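Local coordinates for hydrogenase expression protein (Thiobacillus denitrificans, PDB 3SB1) that belongs to the HupH/HyaF family and probably takes part in the expression or maturation of hydrogenase, although its exact function is unknown, at residues A41-L50 against L74-L84; L105-I116 against Q128-L138. All coordinates share one frame; numbering follows the deposited sequence.

Contact 1 lies toward the periphery, its centre about 18 Å from the centre of the chain, where the N-terminal segment 41-50 packs on the start of helix 78-88. Contact 2 is largely buried, with its centre only about 4 Å from that of the chain, and joins strands 113-119 and 125-132. The chemistry follows this difference: a helix-capping carboxylate and a partly exposed indole beside an arginine mark the first, while regular backbone pairing and enclosed aromatic rings serve the second. The contacts meet where Leu81 and Leu84 of contact 1 pack on Trp115 of contact 2, so helix 78-88 lies against the sheet. Both also reach the second subunit.

Contact 1 of 2, residues A41-L50 against L74-L84; sequences ARSGNALPLL and LPLTPGDLEWL. With GOL (glycerol), chain C.
Ser43 grips Asp80 twice: its backbone N donates to OD1 of Asp80 at 2.9 Å, and its OG to OD2 of Asp80 at 2.6 Å. With chi1 at 68°, the hydroxyl of Ser43 lies between its backbone N and carbonyl carbon, close enough to serve the carboxylate alongside the N-H. From its anti side, and well out of the carboxylate plane, OD2 also accepts from Thr77 N, while Thr77 OG1 accepts from Asp80 N, completing a capping box. The Thr77 hydroxyl proton goes to Ala41 O at 2.6 Å, in the carbonyl plane, so one short side chain caps the helix and holds the incoming chain. Gly79 suits its place because a CB there would collide with Ala41 O.

Trp83 has CG anti to the backbone N (chi1 173°), which lays its indole beside Arg42 and Ala46. A glycerol, probably from the crystallisation liquor, sets C3 over the centre of one ring face, and its O1 donates to OD1 of Asp80 at 2.7 Å. The extended Arg42 lays a guanidinium face against Trp83 CD1, 3.6 Å from NH2 of Arg42, the two planes 60° apart. Small Ala46 fits its CB 4.0 Å from Trp83 CE3. An alanine in place of Trp83 would probably leave the Arg42 guanidinium without its aromatic neighbour and open a gap beside Ala46.

Deeper in, Leu49 CD1 meets Leu84 CD2 at 3.7 Å, crossing at about a right angle, and Leu50 slides past Leu84. These leucines join the start of helix 48-63 to helix 78-88, with Ile69 of strand 67-69 and Leu71 of the loop after it alongside and Leu160 of the second subunit on Leu50.

Contact 2 of 2, residues L105-I116 against Q128-L138; sequences LDETAFPGVWWI and QFIEVAFVPEL
Trp114 and Glu131 form a hydrogen-bonded antiparallel pair, as do Ile116 and Phe129, and they alternate with the non-hydrogen-bonded pairs Val113-Val132 and Trp115-Ile130; the short strand axes approach to 4.7 Å.

Trp114 is enclosed on both faces. Pro136 CD stands 3.4 Å from the centroid of its six-membered ring, almost on the normal, a CH-pi contact that suits the compact, rigid proline, whose CD hydrogens, next to nitrogen, are somewhat polarised; Glu107 CG covers the opposite face. In the ring plane, Trp114 NE1 donates to Ala133 O at 2.9 Å, a bent bond (139° at the hydrogen) that satisfies the indole N-H and ties it to the chain beyond the strand.

Across the sheet, Trp115 NE1 gives a straighter bond to OE1 of Gln128 at 2.8 Å. The extended glutamine brings this oxygen to the edge of the indole, its amide plane standing 78° from the ring. Phe129, with CG between its backbone N and carbonyl carbon (chi1 64°), folds its ring face over Ile116 CB. Leu105 CD2 reaches 3.8 Å from Pro136 CB and completes the apolar seam.

Gly112 holds the third position of the type II turn Phe110-Val113, where positive phi suits glycine; its N donates to Glu107 OE2, which also binds Ser141 of the second subunit. Helices 48-63 and 78-88 cover the face bearing Val113, Trp115 and Val132. The hairpin belongs to a four-strand antiparallel meander, with strand 67-69 added beside 125-132.

Contact 1 of 2, residues A41-L50 against L74-L84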
loop_
_atom_site.group_PDB
_atom_site.type_symbol
_atom_site.label_atom_id
_atom_site.label_comp_id
_atom_site.label_asym_id
_atom_site.label_seq_id
_atom_site.Cartn_x
_atom_site.Cartn_y
_atom_site.Cartn_z
ATOM N N ALA A 41 8.687 -29.271 -11.049
ATOM C CA ALA A 41 10.152 -29.535 -10.915
ATOM C C ALA A 41 10.823 -28.545 -9.947
ATOM O O ALA A 41 10.982 -27.370 -10.273
ATOM C CB ALA A 41 10.834 -29.466 -12.290
ATOM N N ARG A 42 11.209 -29.037 -8.767
ATOM C CA ARG A 42 11.890 -28.233 -7.739
ATOM C C ARG A 42 13.343 -28.688 -7.641
ATOM O O ARG A 42 13.614 -29.903 -7.643
ATOM C CB ARG A 42 11.255 -28.436 -6.367
ATOM C CG ARG A 42 9.810 -28.033 -6.202
ATOM C CD ARG A 42 9.383 -28.424 -4.788
ATOM N NE ARG A 42 7.980 -28.170 -4.492
ATOM C CZ ARG A 42 7.377 -28.519 -3.355
ATOM N NH1 ARG A 42 6.087 -28.243 -3.169
ATOM N NH2 ARG A 42 8.059 -29.145 -2.397
ATOM N N SER A 43 14.268 -27.731 -7.508
ATOM C CA SER A 43 15.711 -28.032 -7.412
ATOM C C SER A 43 16.239 -28.043 -5.961
ATOM O O SER A 43 17.362 -28.500 -5.700
ATOM C CB SER A 43 16.505 -26.990 -8.195
ATOM O OG SER A 43 16.424 -25.724 -7.559
ATOM N N GLY A 44 15.436 -27.507 -5.040
ATOM C CA GLY A 44 15.777 -27.418 -3.617
ATOM C C GLY A 44 16.513 -26.115 -3.332
ATOM O O GLY A 44 16.850 -25.790 -2.186
ATOM N N ASN A 45 16.722 -25.330 -4.376
ATOM C CA ASN A 45 17.547 -24.144 -4.232
ATOM C C ASN A 45 16.890 -22.887 -3.721
ATOM O O ASN A 45 17.558 -21.864 -3.562
ATOM C CB ASN A 45 18.337 -23.968 -5.518
ATOM C CG ASN A 45 19.256 -25.137 -5.753
ATOM O OD1 ASN A 45 19.907 -25.628 -4.808
ATOM N ND2 ASN A 45 19.314 -25.611 -6.987
ATOM N N ALA A 46 15.592 -22.945 -3.418
ATOM C CA ALA A 46 14.931 -21.807 -2.831
ATOM C C ALA A 46 14.985 -21.876 -1.285
ATOM O O ALA A 46 14.772 -20.880 -0.629
ATOM C CB ALA A 46 13.502 -21.730 -3.294
ATOM N N LEU A 47 15.279 -23.031 -0.688
ATOM C CA LEU A 47 15.268 -23.110 0.800
ATOM C C LEU A 47 16.237 -22.143 1.502
ATOM O O LEU A 47 15.916 -21.582 2.552
ATOM C CB LEU A 47 15.444 -24.558 1.282
ATOM C CG LEU A 47 15.372 -24.828 2.790
ATOM C CD1 LEU A 47 14.145 -24.189 3.474
ATOM C CD2 LEU A 47 15.392 -26.349 2.970
ATOM N N PRO A 48 17.421 -21.897 0.922
ATOM C CA PRO A 48 18.286 -20.908 1.582
ATOM C C PRO A 48 17.734 -19.503 1.673
ATOM O O PRO A 48 18.225 -18.660 2.430
ATOM C CB PRO A 48 19.540 -20.907 0.698
ATOM C CG PRO A 48 19.606 -22.263 0.185
ATOM C CD PRO A 48 18.170 -22.666 -0.093
ATOM N N LEU A 49 16.737 -19.233 0.855
ATOM C CA LEU A 49 16.136 -17.919 0.846
ATOM C C LEU A 49 15.404 -17.591 2.131
ATOM O O LEU A 49 15.293 -16.413 2.481
ATOM C CB LEU A 49 15.215 -17.757 -0.325
ATOM C CG LEU A 49 15.908 -17.662 -1.666
ATOM C CD1 LEU A 49 14.838 -17.518 -2.769
ATOM C CD2 LEU A 49 16.891 -16.503 -1.786
ATOM N N LEU A 50 14.944 -18.601 2.877
ATOM C CA LEU A 50 14.288 -18.239 4.135
ATOM C C LEU A 50 15.335 -17.624 5.090
ATOM O O LEU A 50 15.041 -16.664 5.806
ATOM C CB LEU A 50 13.556 -19.405 4.779
ATOM C CG LEU A 50 12.436 -20.026 3.947
ATOM C CD1 LEU A 50 11.863 -21.260 4.708
ATOM C CD2 LEU A 50 11.369 -19.002 3.518
ATOM N N LEU A 74 17.857 -15.161 -9.899
ATOM C CA LEU A 74 18.330 -16.417 -9.268
ATOM C C LEU A 74 18.045 -17.608 -10.134
ATOM O O LEU A 74 17.072 -17.611 -10.886
ATOM C CB LEU A 74 17.683 -16.620 -7.885
ATOM C CG LEU A 74 17.949 -15.500 -6.890
ATOM C CD1 LEU A 74 17.174 -15.679 -5.586
ATOM C CD2 LEU A 74 19.465 -15.313 -6.597
ATOM N N PRO A 75 18.848 -18.664 -9.985
ATOM C CA PRO A 75 18.678 -19.876 -10.801
ATOM C C PRO A 75 17.600 -20.817 -10.210
ATOM O O PRO A 75 17.846 -21.999 -10.007
ATOM C CB PRO A 75 20.071 -20.498 -10.767
ATOM C CG PRO A 75 20.572 -20.144 -9.441
ATOM C CD PRO A 75 20.056 -18.741 -9.144
ATOM N N LEU A 76 16.410 -20.274 -9.987
ATOM C CA LEU A 76 15.290 -21.014 -9.424
ATOM C C LEU A 76 14.393 -21.518 -10.539
ATOM O O LEU A 76 14.184 -20.823 -11.533
ATOM C CB LEU A 76 14.464 -20.096 -8.535
ATOM C CG LEU A 76 15.111 -19.383 -7.341
ATOM C CD1 LEU A 76 14.221 -18.198 -6.844
ATOM C CD2 LEU A 76 15.435 -20.397 -6.262
ATOM N N THR A 77 13.836 -22.709 -10.359
ATOM C CA THR A 77 12.870 -23.246 -11.318
ATOM C C THR A 77 11.494 -22.665 -10.968
ATOM O O THR A 77 11.264 -22.162 -9.850
ATOM C CB THR A 77 12.728 -24.787 -11.204
ATOM O OG1 THR A 77 12.129 -25.111 -9.943
ATOM C CG2 THR A 77 14.084 -25.506 -11.339
ATOM N N PRO A 78 10.562 -22.738 -11.912
ATOM C CA PRO A 78 9.226 -22.275 -11.611
ATOM C C PRO A 78 8.681 -22.996 -10.385
ATOM O O PRO A 78 8.040 -22.365 -9.562
ATOM C CB PRO A 78 8.448 -22.641 -12.871
ATOM C CG PRO A 78 9.470 -22.544 -13.948
ATOM C CD PRO A 78 10.722 -23.067 -13.341
ATOM N N GLY A 79 8.978 -24.281 -10.230
ATOM C CA GLY A 79 8.512 -25.037 -9.076
ATOM C C GLY A 79 9.093 -24.461 -7.777
ATOM O O GLY A 79 8.421 -24.431 -6.733
ATOM N N ASP A 80 10.358 -24.057 -7.829
ATOM C CA ASP A 80 11.025 -23.460 -6.665
ATOM C C ASP A 80 10.316 -22.173 -6.219
ATOM O O ASP A 80 10.142 -21.911 -5.018
ATOM C CB ASP A 80 12.479 -23.090 -6.980
ATOM C CG ASP A 80 13.385 -24.282 -7.143
ATOM O OD1 ASP A 80 13.208 -25.302 -6.442
ATOM O OD2 ASP A 80 14.353 -24.144 -7.913
ATOM N N LEU A 81 9.993 -21.326 -7.185
ATOM C CA LEU A 81 9.292 -20.089 -6.890
ATOM C C LEU A 81 7.907 -20.356 -6.379
ATOM O O LEU A 81 7.459 -19.674 -5.481
ATOM C CB LEU A 81 9.242 -19.155 -8.111
ATOM C CG LEU A 81 10.573 -18.596 -8.590
ATOM C CD1 LEU A 81 10.362 -17.884 -9.903
ATOM C CD2 LEU A 81 11.139 -17.631 -7.548
ATOM N N GLU A 82 7.197 -21.333 -6.935
ATOM C CA GLU A 82 5.848 -21.660 -6.435
ATOM C C GLU A 82 5.936 -22.129 -4.978
ATOM O O GLU A 82 5.063 -21.830 -4.165
ATOM C CB GLU A 82 5.194 -22.763 -7.276
ATOM C CG GLU A 82 4.904 -22.374 -8.713
ATOM C CD GLU A 82 4.493 -23.550 -9.600
ATOM O OE1 GLU A 82 4.197 -24.669 -9.090
ATOM O OE2 GLU A 82 4.513 -23.359 -10.834
ATOM N N TRP A 83 6.945 -22.948 -4.681
ATOM C CA TRP A 83 7.163 -23.438 -3.326
ATOM C C TRP A 83 7.385 -22.264 -2.363
ATOM O O TRP A 83 6.784 -22.185 -1.306
ATOM C CB TRP A 83 8.350 -24.408 -3.249
ATOM C CG TRP A 83 8.659 -24.763 -1.830
ATOM C CD1 TRP A 83 8.065 -25.765 -1.095
ATOM C CD2 TRP A 83 9.606 -24.137 -0.949
ATOM N NE1 TRP A 83 8.595 -25.807 0.172
ATOM C CE2 TRP A 83 9.501 -24.789 0.308
ATOM C CE3 TRP A 83 10.501 -23.066 -1.074
ATOM C CZ2 TRP A 83 10.280 -24.427 1.409
ATOM C CZ3 TRP A 83 11.238 -22.683 0.045
ATOM C CH2 TRP A 83 11.138 -23.383 1.261
ATOM N N LEU A 84 8.291 -21.365 -2.715
ATOM C CA LEU A 84 8.571 -20.213 -1.882
ATOM C C LEU A 84 7.356 -19.317 -1.690
ATOM O O LEU A 84 7.084 -18.875 -0.588
ATOM C CB LEU A 84 9.751 -19.414 -2.469
ATOM C CG LEU A 84 10.183 -18.204 -1.669
ATOM C CD1 LEU A 84 10.816 -18.682 -0.375
ATOM C CD2 LEU A 84 11.183 -17.341 -2.458
HETATM C C1 GOL C . 12.295 -25.405 -3.016
HETATM O O1 GOL C . 13.423 -25.094 -3.795
HETATM C C2 GOL C . 12.530 -26.768 -2.411
HETATM O O2 GOL C . 12.428 -27.750 -3.433
HETATM C C3 GOL C . 11.548 -27.016 -1.285
HETATM O O3 GOL C . 11.847 -28.264 -0.689
HETATM O O HOH W 1 9.570 -26.344 -12.338
HETATM O O HOH W 2 19.727 -23.999 -9.276
#

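Contact 2 of 2, residues L105-I116 against Q128-L138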
loop_
_atom_site.group_PDB
_atom_site.type_symbol
_atom_site.label_atom_id
_atom_site.label_comp_id
_atom_site.label_asym_id
_atom_site.label_seq_id
_atom_site.Cartn_x
_atom_site.Cartn_y
_atom_site.Cartn_z
ATOM N N LEU A 105 2.140 -5.741 -5.333
ATOM C CA LEU A 105 3.028 -5.647 -4.169
ATOM C C LEU A 105 2.216 -6.261 -3.071
ATOM O O LEU A 105 1.333 -5.613 -2.492
ATOM C CB LEU A 105 3.478 -4.216 -3.861
ATOM C CG LEU A 105 3.991 -3.506 -5.133
ATOM C CD1 LEU A 105 2.847 -2.799 -5.854
ATOM C CD2 LEU A 105 5.164 -2.497 -4.876
ATOM N N ASP A 106 2.508 -7.510 -2.771
ATOM C CA ASP A 106 1.726 -8.247 -1.799
ATOM C C ASP A 106 2.517 -8.547 -0.540
ATOM O O ASP A 106 3.602 -9.147 -0.601
ATOM C CB ASP A 106 1.241 -9.562 -2.391
ATOM C CG ASP A 106 0.244 -9.356 -3.545
ATOM O OD1 ASP A 106 -0.542 -8.401 -3.480
ATOM O OD2 ASP A 106 0.317 -10.096 -4.545
ATOM N N GLU A 107 1.970 -8.174 0.594
ATOM C CA GLU A 107 2.630 -8.540 1.843
ATOM C C GLU A 107 2.407 -10.062 1.994
ATOM O O GLU A 107 1.295 -10.598 1.718
ATOM C CB GLU A 107 2.046 -7.785 3.040
ATOM C CG GLU A 107 2.959 -7.853 4.247
ATOM C CD GLU A 107 2.678 -6.845 5.287
ATOM O OE1 GLU A 107 1.498 -6.372 5.326
ATOM O OE2 GLU A 107 3.669 -6.514 6.025
ATOM N N THR A 108 3.442 -10.759 2.402
ATOM C CA THR A 108 3.334 -12.185 2.709
ATOM C C THR A 108 2.736 -12.348 4.130
ATOM O O THR A 108 2.373 -11.385 4.813
ATOM C CB THR A 108 4.693 -12.897 2.652
ATOM O OG1 THR A 108 5.522 -12.461 3.739
ATOM C CG2 THR A 108 5.367 -12.594 1.297
ATOM N N ALA A 109 2.641 -13.594 4.603
ATOM C CA ALA A 109 2.141 -13.830 5.931
ATOM C C ALA A 109 3.098 -13.292 7.024
ATOM O O ALA A 109 2.710 -13.222 8.199
ATOM C CB ALA A 109 1.951 -15.326 6.193
ATOM N N PHE A 110 4.325 -12.956 6.637
ATOM C CA PHE A 110 5.358 -12.426 7.515
ATOM C C PHE A 110 5.450 -10.893 7.355
ATOM O O PHE A 110 5.905 -10.406 6.328
ATOM C CB PHE A 110 6.719 -13.043 7.183
ATOM C CG PHE A 110 6.767 -14.534 7.403
ATOM C CD1 PHE A 110 7.024 -15.022 8.686
ATOM C CD2 PHE A 110 6.426 -15.418 6.418
ATOM C CE1 PHE A 110 7.097 -16.338 8.918
ATOM C CE2 PHE A 110 6.436 -16.800 6.674
ATOM C CZ PHE A 110 6.765 -17.246 7.956
ATOM N N PRO A 111 5.008 -10.121 8.357
ATOM C CA PRO A 111 5.071 -8.667 8.261
ATOM C C PRO A 111 6.471 -8.187 7.922
ATOM O O PRO A 111 7.454 -8.693 8.484
ATOM C CB PRO A 111 4.702 -8.217 9.664
ATOM C CG PRO A 111 3.686 -9.288 10.086
ATOM C CD PRO A 111 4.214 -10.560 9.533
ATOM N N GLY A 112 6.538 -7.220 7.018
ATOM C CA GLY A 112 7.823 -6.687 6.545
ATOM C C GLY A 112 8.394 -7.411 5.321
ATOM O O GLY A 112 9.427 -7.008 4.786
ATOM N N VAL A 113 7.782 -8.527 4.908
ATOM C CA VAL A 113 8.252 -9.298 3.754
ATOM C C VAL A 113 7.230 -9.228 2.672
ATOM O O VAL A 113 6.102 -9.715 2.842
ATOM C CB VAL A 113 8.535 -10.754 4.149
ATOM C CG1 VAL A 113 9.125 -11.549 2.938
ATOM C CG2 VAL A 113 9.453 -10.862 5.411
ATOM N N TRP A 114 7.605 -8.586 1.564
ATOM C CA TRP A 114 6.715 -8.320 0.454
ATOM C C TRP A 114 7.132 -9.000 -0.802
ATOM O O TRP A 114 8.337 -9.032 -1.103
ATOM C CB TRP A 114 6.660 -6.772 0.205
ATOM C CG TRP A 114 6.313 -5.934 1.378
ATOM C CD1 TRP A 114 7.134 -5.596 2.453
ATOM C CD2 TRP A 114 5.035 -5.333 1.661
ATOM N NE1 TRP A 114 6.427 -4.861 3.366
ATOM C CE2 TRP A 114 5.152 -4.638 2.902
ATOM C CE3 TRP A 114 3.859 -5.234 0.943
ATOM C CZ2 TRP A 114 4.103 -3.912 3.421
ATOM C CZ3 TRP A 114 2.809 -4.490 1.477
ATOM C CH2 TRP A 114 2.925 -3.893 2.705
ATOM N N TRP A 115 6.159 -9.478 -1.581
ATOM C CA TRP A 115 6.424 -10.161 -2.880
ATOM C C TRP A 115 5.971 -9.183 -3.972
ATOM O O TRP A 115 4.796 -8.822 -4.031
ATOM C CB TRP A 115 5.643 -11.453 -3.010
ATOM C CG TRP A 115 6.090 -12.319 -4.135
ATOM C CD1 TRP A 115 5.903 -12.127 -5.469
ATOM C CD2 TRP A 115 6.780 -13.578 -4.002
ATOM N NE1 TRP A 115 6.484 -13.179 -6.184
ATOM C CE2 TRP A 115 6.980 -14.091 -5.293
ATOM C CE3 TRP A 115 7.146 -14.349 -2.920
ATOM C CZ2 TRP A 115 7.593 -15.333 -5.522
ATOM C CZ3 TRP A 115 7.786 -15.582 -3.157
ATOM C CH2 TRP A 115 7.986 -16.047 -4.454
ATOM N N ILE A 116 6.913 -8.787 -4.818
ATOM C CA ILE A 116 6.682 -7.806 -5.848
ATOM C C ILE A 116 6.803 -8.427 -7.243
ATOM O O ILE A 116 7.727 -9.216 -7.510
ATOM C CB ILE A 116 7.752 -6.698 -5.717
ATOM C CG1 ILE A 116 7.898 -6.269 -4.233
ATOM C CG2 ILE A 116 7.453 -5.539 -6.662
ATOM C CD1 ILE A 116 6.664 -5.695 -3.614
ATOM N N GLN A 128 10.666 -9.708 -10.646
ATOM C CA GLN A 128 9.959 -10.357 -9.528
ATOM C C GLN A 128 10.996 -10.361 -8.417
ATOM O O GLN A 128 12.117 -10.808 -8.620
ATOM C CB GLN A 128 9.528 -11.789 -9.904
ATOM C CG GLN A 128 8.840 -12.453 -8.866
ATOM C CD GLN A 128 8.077 -13.694 -9.337
ATOM O OE1 GLN A 128 7.050 -14.015 -8.748
ATOM N NE2 GLN A 128 8.535 -14.356 -10.432
ATOM N N PHE A 129 10.603 -9.907 -7.240
ATOM C CA PHE A 129 11.512 -9.820 -6.130
ATOM C C PHE A 129 10.830 -9.718 -4.820
ATOM O O PHE A 129 9.626 -9.399 -4.733
ATOM C CB PHE A 129 12.497 -8.642 -6.312
ATOM C CG PHE A 129 11.874 -7.259 -6.321
ATOM C CD1 PHE A 129 11.784 -6.474 -5.166
ATOM C CD2 PHE A 129 11.358 -6.706 -7.511
ATOM C CE1 PHE A 129 11.303 -5.208 -5.193
ATOM C CE2 PHE A 129 10.811 -5.417 -7.524
ATOM C CZ PHE A 129 10.751 -4.666 -6.367
ATOM N N ILE A 130 11.596 -10.041 -3.782
ATOM C CA ILE A 130 11.142 -9.913 -2.407
ATOM C C ILE A 130 11.703 -8.567 -1.923
ATOM O O ILE A 130 12.850 -8.191 -2.218
ATOM C CB ILE A 130 11.693 -10.996 -1.452
ATOM C CG1 ILE A 130 11.382 -12.410 -1.920
ATOM C CG2 ILE A 130 11.100 -10.767 -0.046
ATOM C CD1 ILE A 130 9.932 -12.740 -1.902
ATOM N N GLU A 131 10.876 -7.807 -1.230
ATOM C CA GLU A 131 11.326 -6.535 -0.634
ATOM C C GLU A 131 11.093 -6.652 0.855
ATOM O O GLU A 131 9.995 -7.012 1.268
ATOM C CB GLU A 131 10.608 -5.349 -1.255
ATOM C CG GLU A 131 11.151 -4.002 -0.840
ATOM C CD GLU A 131 10.489 -2.830 -1.638
ATOM O OE1 GLU A 131 9.547 -3.044 -2.420
ATOM O OE2 GLU A 131 10.957 -1.699 -1.494
ATOM N N VAL A 132 12.178 -6.511 1.652
ATOM C CA VAL A 132 12.099 -6.549 3.092
ATOM C C VAL A 132 12.116 -5.065 3.500
ATOM O O VAL A 132 13.103 -4.359 3.348
ATOM C CB VAL A 132 13.156 -7.389 3.704
ATOM C CG1 VAL A 132 13.127 -7.241 5.258
ATOM C CG2 VAL A 132 13.073 -8.866 3.214
ATOM N N ALA A 133 10.984 -4.602 3.995
ATOM C CA ALA A 133 10.721 -3.186 4.243
ATOM C C ALA A 133 9.466 -2.998 5.047
ATOM O O ALA A 133 8.587 -3.880 5.074
ATOM C CB ALA A 133 10.547 -2.490 2.846
ATOM N N PHE A 134 9.331 -1.822 5.679
ATOM C CA PHE A 134 8.120 -1.492 6.373
ATOM C C PHE A 134 6.942 -1.225 5.384
ATOM O O PHE A 134 5.782 -1.532 5.679
ATOM C CB PHE A 134 8.314 -0.358 7.393
ATOM C CG PHE A 134 9.370 -0.657 8.399
ATOM C CD1 PHE A 134 9.147 -1.629 9.375
ATOM C CD2 PHE A 134 10.616 -0.019 8.387
ATOM C CE1 PHE A 134 10.128 -1.959 10.316
ATOM C CE2 PHE A 134 11.582 -0.345 9.345
ATOM C CZ PHE A 134 11.350 -1.300 10.292
ATOM N N VAL A 135 7.279 -0.744 4.202
ATOM C CA VAL A 135 6.298 -0.578 3.120
ATOM C C VAL A 135 7.144 -0.515 1.840
ATOM O O VAL A 135 8.242 0.039 1.853
ATOM C CB VAL A 135 5.378 0.630 3.281
ATOM C CG1 VAL A 135 6.185 1.906 3.246
ATOM C CG2 VAL A 135 4.303 0.612 2.189
ATOM N N PRO A 136 6.651 -1.119 0.742
ATOM C CA PRO A 136 7.464 -1.036 -0.468
ATOM C C PRO A 136 7.600 0.403 -0.950
ATOM O O PRO A 136 6.613 1.159 -0.961
ATOM C CB PRO A 136 6.693 -1.856 -1.476
ATOM C CG PRO A 136 5.841 -2.777 -0.713
ATOM C CD PRO A 136 5.479 -1.992 0.551
ATOM N N GLU A 137 8.793 0.732 -1.459
ATOM C CA GLU A 137 9.064 2.093 -1.896
ATOM C C GLU A 137 8.056 2.595 -2.931
ATOM O O GLU A 137 7.607 3.766 -2.964
ATOM C CB GLU A 137 10.501 2.152 -2.499
ATOM C CG GLU A 137 10.997 3.522 -2.741
ATOM C CD GLU A 137 11.145 4.313 -1.445
ATOM O OE1 GLU A 137 11.276 3.664 -0.376
ATOM O OE2 GLU A 137 11.142 5.578 -1.492
ATOM N N LEU A 138 7.677 1.697 -3.792
ATOM C CA LEU A 138 6.811 2.061 -4.895
ATOM C C LEU A 138 5.420 2.563 -4.576
ATOM O O LEU A 138 4.817 3.238 -5.418
ATOM C CB LEU A 138 6.670 0.853 -5.827
ATOM C CG LEU A 138 7.863 0.509 -6.710
ATOM C CD1 LEU A 138 7.847 -0.971 -7.224
ATOM C CD2 LEU A 138 7.938 1.546 -7.859
#